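Long-range contact in formimidoylglutamase (Bacillus subtilis, PDB 3M1R), which hydrolyses N-formimidoyl-L-glutamate to L-glutamate and formamide in histidine degradation, using two divalent metal ions, manganese by preference: residues D[146-157]-D[237-248]. Sequence-based numbering, arbitrary orientation.
Sequences TTAVIQFDAHHD and TDFIFISVDMDV. With CA (calcium ion), chain B; CA (calcium ion), chain C.
A148 N donates to F239 O at 2.7 Å, the first of the regularly alternating backbone hydrogen bonds that join strands 147-152 and 239-245 as far as D245 N to F152 O. The strands run parallel, axes 4.4 Å apart and directions 27° apart. Most apolar side-chain contacts between them fall on the face bearing A148, I150 and F152. There chi1 of -73° places the F152 ring beside its backbone N, with CD2 4.0 Å from V244 CG2 and the edge toward I242 CG2; helix 267-278 covers this side through L270 and I277. On the other face S243 OG is hydrogen-bonded to E287.

The N-terminal end is looser and more exposed: T146 O accepts from both D238 N and F239 N, the latter at 3.2 Å, and the side chains of T146 and T237 meet through their methyls, CG2 to CG2 at 3.8 Å.

At and just past the C-terminal ends, carboxylates converge on two calcium ions. D153 OD1, H155 ND1 (2.4 Å) and bidentate D247 bind one, D153 OD2, chelating D157 and N130 the other, and D245 OD2 bridges both; the D153 and D245 carboxylate planes are 66° apart. The Asx turn from H155 N to D153 OD1 (2.7 Å) and a long bond from Q151 NE2 to D153 OD2 (3.3 Å) probably help orient D153; Q188 holds Q151 OE1. Metal ligands gathered at the C-terminal ends of parallel strands form the binuclear site of the arginase fold, consistent with the inferred manganese positions.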
loop_
_atom_site.group_PDB
_atom_site.type_symbol
_atom_site.label_atom_id
_atom_site.label_comp_id
_atom_site.label_asym_id
_atom_site.label_seq_id
_atom_site.Cartn_x
_atom_site.Cartn_y
_atom_site.Cartn_z
ATOM N N THR D 146 23.539 -2.828 41.405
ATOM C CA THR D 146 22.805 -1.571 41.320
ATOM C C THR D 146 22.926 -0.929 39.936
ATOM O O THR D 146 24.007 -0.513 39.515
ATOM C CB THR D 146 23.269 -0.580 42.388
ATOM O OG1 THR D 146 23.047 -1.149 43.683
ATOM C CG2 THR D 146 22.481 0.712 42.275
ATOM N N THR D 147 21.804 -0.838 39.241
ATOM C CA THR D 147 21.813 -0.438 37.840
ATOM C C THR D 147 21.083 0.884 37.613
ATOM O O THR D 147 20.014 1.129 38.175
ATOM C CB THR D 147 21.188 -1.555 36.971
ATOM O OG1 THR D 147 21.895 -2.779 37.206
ATOM C CG2 THR D 147 21.248 -1.214 35.479
ATOM N N ALA D 148 21.682 1.748 36.805
ATOM C CA ALA D 148 21.001 2.949 36.352
ATOM C C ALA D 148 20.356 2.639 35.009
ATOM O O ALA D 148 20.919 1.877 34.224
ATOM C CB ALA D 148 21.972 4.070 36.198
ATOM N N VAL D 149 19.197 3.236 34.743
ATOM C CA VAL D 149 18.523 3.046 33.456
ATOM C C VAL D 149 18.402 4.382 32.748
ATOM O O VAL D 149 17.873 5.351 33.308
ATOM C CB VAL D 149 17.111 2.420 33.600
ATOM C CG1 VAL D 149 16.453 2.204 32.211
ATOM C CG2 VAL D 149 17.165 1.109 34.377
ATOM N N ILE D 150 18.930 4.439 31.529
ATOM C CA ILE D 150 18.668 5.561 30.651
ATOM C C ILE D 150 17.571 5.141 29.675
ATOM O O ILE D 150 17.793 4.303 28.794
ATOM C CB ILE D 150 19.929 6.011 29.918
ATOM C CG1 ILE D 150 20.938 6.559 30.937
ATOM C CG2 ILE D 150 19.601 7.073 28.872
ATOM C CD1 ILE D 150 22.310 6.746 30.382
ATOM N N GLN D 151 16.388 5.720 29.872
ATOM C CA GLN D 151 15.184 5.381 29.112
ATOM C C GLN D 151 14.894 6.485 28.091
ATOM O O GLN D 151 14.524 7.599 28.470
ATOM C CB GLN D 151 14.006 5.210 30.088
ATOM C CG GLN D 151 12.611 5.049 29.461
ATOM C CD GLN D 151 11.479 5.121 30.501
ATOM O OE1 GLN D 151 11.721 5.286 31.701
ATOM N NE2 GLN D 151 10.244 5.010 30.034
ATOM N N PHE D 152 15.110 6.196 26.806
ATOM C CA PHE D 152 14.696 7.115 25.750
ATOM C C PHE D 152 13.217 6.853 25.462
ATOM O O PHE D 152 12.838 5.744 25.067
ATOM C CB PHE D 152 15.529 6.921 24.485
ATOM C CG PHE D 152 16.936 7.449 24.597
ATOM C CD1 PHE D 152 17.221 8.768 24.294
ATOM C CD2 PHE D 152 17.964 6.625 25.001
ATOM C CE1 PHE D 152 18.504 9.244 24.395
ATOM C CE2 PHE D 152 19.257 7.104 25.117
ATOM C CZ PHE D 152 19.528 8.406 24.806
ATOM N N ASP D 153 12.383 7.861 25.679
ATOM C CA ASP D 153 10.945 7.655 25.617
ATOM C C ASP D 153 10.147 8.950 25.559
ATOM O O ASP D 153 10.486 9.933 26.236
ATOM C CB ASP D 153 10.483 6.830 26.836
ATOM C CG ASP D 153 9.357 5.894 26.489
ATOM O OD1 ASP D 153 8.460 6.366 25.780
ATOM O OD2 ASP D 153 9.367 4.713 26.899
ATOM N N ALA D 154 9.087 8.951 24.743
ATOM C CA ALA D 154 8.091 10.012 24.812
ATOM C C ALA D 154 7.223 9.847 26.059
ATOM O O ALA D 154 6.586 10.802 26.480
ATOM C CB ALA D 154 7.172 10.009 23.542
ATOM N N HIS D 155 7.172 8.635 26.622
ATOM C CA HIS D 155 6.226 8.316 27.701
ATOM C C HIS D 155 6.911 7.812 28.957
ATOM O O HIS D 155 7.945 7.157 28.877
ATOM C CB HIS D 155 5.239 7.230 27.269
ATOM C CG HIS D 155 4.739 7.388 25.873
ATOM N ND1 HIS D 155 5.461 6.960 24.778
ATOM C CD2 HIS D 155 3.610 7.941 25.386
ATOM C CE1 HIS D 155 4.782 7.214 23.679
ATOM N NE2 HIS D 155 3.659 7.820 24.012
ATOM N N HIS D 156 6.285 8.068 30.108
ATOM C CA HIS D 156 6.824 7.660 31.407
ATOM C C HIS D 156 6.848 6.146 31.555
ATOM O O HIS D 156 7.780 5.587 32.142
ATOM C CB HIS D 156 6.012 8.271 32.556
ATOM C CG HIS D 156 6.150 9.760 32.668
ATOM N ND1 HIS D 156 7.350 10.377 32.945
ATOM C CD2 HIS D 156 5.236 10.752 32.548
ATOM C CE1 HIS D 156 7.173 11.686 32.981
ATOM N NE2 HIS D 156 5.896 11.940 32.745
ATOM N N ASP D 157 5.827 5.490 31.006
ATOM C CA ASP D 157 5.661 4.040 31.117
ATOM C C ASP D 157 5.550 3.545 32.538
ATOM O O ASP D 157 6.149 2.527 32.889
ATOM C CB ASP D 157 6.796 3.285 30.442
ATOM C CG ASP D 157 6.586 3.134 28.964
ATOM O OD1 ASP D 157 5.589 3.686 28.438
ATOM O OD2 ASP D 157 7.413 2.446 28.327
ATOM N N THR D 237 25.605 4.373 41.255
ATOM C CA THR D 237 25.317 3.080 40.633
ATOM C C THR D 237 26.562 2.376 40.090
ATOM O O THR D 237 27.614 2.995 39.872
ATOM C CB THR D 237 24.277 3.215 39.506
ATOM O OG1 THR D 237 24.766 4.122 38.512
ATOM C CG2 THR D 237 22.970 3.754 40.049
ATOM N N ASP D 238 26.432 1.071 39.877
ATOM C CA ASP D 238 27.538 0.258 39.402
ATOM C C ASP D 238 27.501 0.022 37.903
ATOM O O ASP D 238 28.544 -0.162 37.284
ATOM C CB ASP D 238 27.559 -1.083 40.132
ATOM C CG ASP D 238 28.085 -0.964 41.545
ATOM O OD1 ASP D 238 29.034 -0.180 41.762
ATOM O OD2 ASP D 238 27.553 -1.655 42.435
ATOM N N PHE D 239 26.299 0.011 37.325
ATOM C CA PHE D 239 26.136 -0.237 35.891
ATOM C C PHE D 239 25.064 0.655 35.286
ATOM O O PHE D 239 24.190 1.162 35.991
ATOM C CB PHE D 239 25.739 -1.690 35.633
ATOM C CG PHE D 239 26.661 -2.692 36.259
ATOM C CD1 PHE D 239 26.475 -3.098 37.571
ATOM C CD2 PHE D 239 27.700 -3.244 35.529
ATOM C CE1 PHE D 239 27.314 -4.023 38.147
ATOM C CE2 PHE D 239 28.547 -4.175 36.101
ATOM C CZ PHE D 239 28.352 -4.563 37.412
ATOM N N ILE D 240 25.126 0.826 33.972
ATOM C CA ILE D 240 24.090 1.550 33.255
ATOM C C ILE D 240 23.470 0.637 32.204
ATOM O O ILE D 240 24.172 -0.164 31.587
ATOM C CB ILE D 240 24.636 2.823 32.593
ATOM C CG1 ILE D 240 25.694 2.468 31.557
ATOM C CG2 ILE D 240 25.227 3.760 33.641
ATOM C CD1 ILE D 240 26.616 3.616 31.231
ATOM N N PHE D 241 22.147 0.732 32.041
ATOM C CA PHE D 241 21.432 -0.001 31.007
ATOM C C PHE D 241 20.716 1.009 30.132
ATOM O O PHE D 241 20.073 1.927 30.626
ATOM C CB PHE D 241 20.437 -0.987 31.627
ATOM C CG PHE D 241 19.652 -1.794 30.612
ATOM C CD1 PHE D 241 20.183 -2.950 30.060
ATOM C CD2 PHE D 241 18.381 -1.406 30.233
ATOM C CE1 PHE D 241 19.464 -3.699 29.142
ATOM C CE2 PHE D 241 17.649 -2.154 29.314
ATOM C CZ PHE D 241 18.188 -3.304 28.772
ATOM N N ILE D 242 20.862 0.852 28.827
ATOM C CA ILE D 242 20.290 1.786 27.882
ATOM C C ILE D 242 19.032 1.178 27.283
ATOM O O ILE D 242 19.099 0.149 26.615
ATOM C CB ILE D 242 21.268 2.088 26.733
ATOM C CG1 ILE D 242 22.578 2.679 27.256
ATOM C CG2 ILE D 242 20.632 3.036 25.723
ATOM C CD1 ILE D 242 23.578 2.884 26.136
ATOM N N SER D 243 17.888 1.812 27.528
ATOM C CA SER D 243 16.634 1.367 26.930
ATOM C C SER D 243 16.144 2.362 25.898
ATOM O O SER D 243 15.740 3.478 26.230
ATOM C CB SER D 243 15.553 1.153 27.996
ATOM O OG SER D 243 14.386 0.570 27.419
ATOM N N VAL D 244 16.172 1.956 24.639
ATOM C CA VAL D 244 15.705 2.832 23.583
ATOM C C VAL D 244 14.317 2.432 23.101
ATOM O O VAL D 244 14.136 1.382 22.483
ATOM C CB VAL D 244 16.642 2.834 22.380
ATOM C CG1 VAL D 244 16.079 3.794 21.324
ATOM C CG2 VAL D 244 18.031 3.253 22.814
ATOM N N ASP D 245 13.341 3.276 23.408
ATOM C CA ASP D 245 11.993 3.115 22.892
ATOM C C ASP D 245 11.935 4.017 21.673
ATOM O O ASP D 245 12.070 5.229 21.775
ATOM C CB ASP D 245 10.979 3.541 23.944
ATOM C CG ASP D 245 9.535 3.444 23.455
ATOM O OD1 ASP D 245 9.251 3.526 22.247
ATOM O OD2 ASP D 245 8.673 3.276 24.321
HETATM N N MSE D 246 11.778 3.408 20.511
HETATM C CA MSE D 246 11.947 4.140 19.262
HETATM C C MSE D 246 10.902 5.229 19.084
HETATM O O MSE D 246 11.088 6.135 18.279
HETATM C CB MSE D 246 11.969 3.183 18.056
HETATM C CG MSE D 246 13.220 2.288 18.006
HETATM SE SE MSE D 246 14.936 3.250 17.768
HETATM C CE MSE D 246 14.695 3.703 15.876
ATOM N N ASP D 247 9.816 5.177 19.854
ATOM C CA ASP D 247 8.789 6.197 19.681
ATOM C C ASP D 247 9.179 7.535 20.305
ATOM O O ASP D 247 8.453 8.514 20.171
ATOM C CB ASP D 247 7.385 5.725 20.105
ATOM C CG ASP D 247 7.256 5.523 21.593
ATOM O OD1 ASP D 247 8.006 6.180 22.374
ATOM O OD2 ASP D 247 6.389 4.703 21.976
ATOM N N VAL D 248 10.351 7.583 20.929
ATOM C CA VAL D 248 10.953 8.859 21.318
ATOM C C VAL D 248 11.239 9.699 20.061
ATOM O O VAL D 248 11.310 10.924 20.115
ATOM C CB VAL D 248 12.268 8.634 22.101
ATOM C CG1 VAL D 248 13.432 8.283 21.147
ATOM C CG2 VAL D 248 12.617 9.851 22.929
HETATM CA CA CA B . 6.999 5.226 24.311
HETATM CA CA CA C . 7.031 3.638 26.212
#